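CG8862 (Drosophila melanogaster, PDB 3ISM) is a magnesium-dependent mitochondrial nuclease, endonuclease G, that probably cleaves both DNA and RNA. Local coordinates at residues V223-P228 / T250-K255. Sequence-based numbering, arbitrary orientation.
Sequences VFQVPP and TINGKK
Val226 O is gripped by two groups, through a weak hydrogen bond from Asn252 ND2 and a second bond from Ser207 OG of strand 203-211. The link to Asn252 is 3.1 Å from ND2 to Val226 O, but its N-H...O angle of 133° is well bent, so the bond is weak. Asn252 stands in a type I' beta turn running from Ile251 to Lys254, the tight connection of a beta hairpin at the edge of the large mixed sheet; the bonds Ile251 N to Lys254 O (2.9 Å) and Lys254 N to Ile251 O (3.0 Å) close it. With CG anti to its own carbonyl carbon (chi1 -71°), the asparagine reaches out of the turn toward the loop that leads into helix 228-235. Its amide is held at both ends, because OD1 accepts from Ser207 N while ND2 turns to Val226 O, and this should fix the rotation of the group. Strand 203-211 thus bonds to both partners of the contact, and its backbone also pairs with Val226 and Asn252. Gln225 runs alongside Asn252 in the opposite direction, the two amide planes 59° apart, so they are not stacked. Gln225 CG lies 3.4 Å from Asn252 OD1, and Gln225 NE2 comes within 3.1 Å of the same Asn252 OD1 and 3.5 Å of Asn252 CB. Beyond the amides, the ring of buried Pro228, the first residue of helix 228-235, meets the branch methyl of Ile251, Pro228 CD lying 3.8 Å from Ile251 CG2.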
loop_
_atom_site.group_PDB
_atom_site.type_symbol
_atom_site.label_atom_id
_atom_site.label_comp_id
_atom_site.label_asym_id
_atom_site.label_seq_id
_atom_site.Cartn_x
_atom_site.Cartn_y
_atom_site.Cartn_z
ATOM N N VAL B 223 -0.336 27.089 3.741
ATOM C CA VAL B 223 0.431 26.671 2.562
ATOM C C VAL B 223 0.260 25.181 2.250
ATOM O O VAL B 223 0.535 24.739 1.122
ATOM C CB VAL B 223 1.942 27.030 2.663
ATOM C CG1 VAL B 223 2.135 28.430 3.238
ATOM C CG2 VAL B 223 2.709 25.992 3.473
ATOM N N PHE B 224 -0.241 24.419 3.216
ATOM C CA PHE B 224 -0.419 22.984 3.046
ATOM C C PHE B 224 -1.825 22.583 2.608
ATOM O O PHE B 224 -2.141 21.404 2.537
ATOM C CB PHE B 224 -0.028 22.268 4.324
ATOM C CG PHE B 224 1.413 22.425 4.667
ATOM C CD1 PHE B 224 2.394 21.818 3.886
ATOM C CD2 PHE B 224 1.795 23.181 5.766
ATOM C CE1 PHE B 224 3.738 21.970 4.201
ATOM C CE2 PHE B 224 3.128 23.335 6.098
ATOM C CZ PHE B 224 4.108 22.734 5.314
ATOM N N GLN B 225 -2.654 23.577 2.308
ATOM C CA GLN B 225 -4.007 23.339 1.818
ATOM C C GLN B 225 -3.979 22.749 0.401
ATOM O O GLN B 225 -3.234 23.221 -0.448
ATOM C CB GLN B 225 -4.835 24.632 1.878
ATOM C CG GLN B 225 -5.459 24.891 3.251
ATOM C CD GLN B 225 -6.172 26.242 3.365
ATOM O OE1 GLN B 225 -5.670 27.267 2.913
ATOM N NE2 GLN B 225 -7.349 26.238 3.997
ATOM N N VAL B 226 -4.767 21.691 0.200
ATOM C CA VAL B 226 -4.845 20.939 -1.053
ATOM C C VAL B 226 -6.336 20.667 -1.359
ATOM O O VAL B 226 -7.120 20.496 -0.425
ATOM C CB VAL B 226 -4.091 19.562 -0.917
ATOM C CG1 VAL B 226 -3.951 18.888 -2.235
ATOM C CG2 VAL B 226 -2.698 19.738 -0.329
ATOM N N PRO B 227 -6.735 20.629 -2.654
ATOM C CA PRO B 227 -8.093 20.185 -2.962
ATOM C C PRO B 227 -8.374 18.797 -2.401
ATOM O O PRO B 227 -7.549 17.906 -2.562
ATOM C CB PRO B 227 -8.107 20.139 -4.495
ATOM C CG PRO B 227 -7.120 21.181 -4.895
ATOM C CD PRO B 227 -6.021 21.076 -3.875
ATOM N N PRO B 228 -9.535 18.613 -1.741
ATOM C CA PRO B 228 -9.872 17.334 -1.098
ATOM C C PRO B 228 -9.826 16.136 -2.043
ATOM O O PRO B 228 -9.451 15.050 -1.614
ATOM C CB PRO B 228 -11.300 17.554 -0.591
ATOM C CG PRO B 228 -11.805 18.764 -1.320
ATOM C CD PRO B 228 -10.600 19.614 -1.564
ATOM N N THR B 250 -17.972 26.615 1.466
ATOM C CA THR B 250 -16.586 26.925 1.140
ATOM C C THR B 250 -15.717 25.688 1.221
ATOM O O THR B 250 -16.017 24.743 1.958
ATOM C CB THR B 250 -15.954 27.990 2.078
ATOM O OG1 THR B 250 -15.929 27.485 3.414
ATOM C CG2 THR B 250 -16.724 29.323 2.039
ATOM N N ILE B 251 -14.635 25.712 0.450
ATOM C CA ILE B 251 -13.600 24.695 0.502
ATOM C C ILE B 251 -12.289 25.440 0.604
ATOM O O ILE B 251 -11.967 26.259 -0.264
ATOM C CB ILE B 251 -13.587 23.840 -0.775
ATOM C CG1 ILE B 251 -14.953 23.172 -0.991
ATOM C CG2 ILE B 251 -12.437 22.852 -0.726
ATOM C CD1 ILE B 251 -15.049 22.318 -2.257
ATOM N N ASN B 252 -11.544 25.167 1.671
ATOM C CA ASN B 252 -10.321 25.893 1.985
ATOM C C ASN B 252 -10.493 27.409 1.865
ATOM O O ASN B 252 -9.686 28.083 1.235
ATOM C CB ASN B 252 -9.142 25.381 1.146
ATOM C CG ASN B 252 -8.688 23.989 1.578
ATOM O OD1 ASN B 252 -8.617 23.698 2.769
ATOM N ND2 ASN B 252 -8.381 23.129 0.608
ATOM N N GLY B 253 -11.574 27.920 2.452
ATOM C CA GLY B 253 -11.843 29.354 2.475
ATOM C C GLY B 253 -12.317 29.956 1.166
ATOM O O GLY B 253 -12.366 31.163 1.033
ATOM N N LYS B 254 -12.686 29.116 0.208
ATOM C CA LYS B 254 -13.056 29.581 -1.122
ATOM C C LYS B 254 -14.501 29.197 -1.421
ATOM O O LYS B 254 -14.869 28.037 -1.283
ATOM C CB LYS B 254 -12.110 28.973 -2.163
ATOM C CG LYS B 254 -12.296 29.515 -3.561
ATOM C CD LYS B 254 -11.609 28.626 -4.594
ATOM C CE LYS B 254 -12.023 29.005 -6.020
ATOM N NZ LYS B 254 -11.859 30.464 -6.284
ATOM N N LYS B 255 -15.309 30.177 -1.827
ATOM C CA LYS B 255 -16.750 29.987 -2.071
ATOM C C LYS B 255 -17.058 28.979 -3.185
ATOM O O LYS B 255 -16.467 29.035 -4.266
ATOM C CB LYS B 255 -17.423 31.328 -2.405
ATOM C CG LYS B 255 -17.428 32.342 -1.269
ATOM C CD LYS B 255 -17.989 33.677 -1.726
ATOM C CE LYS B 255 -17.887 34.725 -0.624
ATOM N NZ LYS B 255 -18.267 36.095 -1.080
#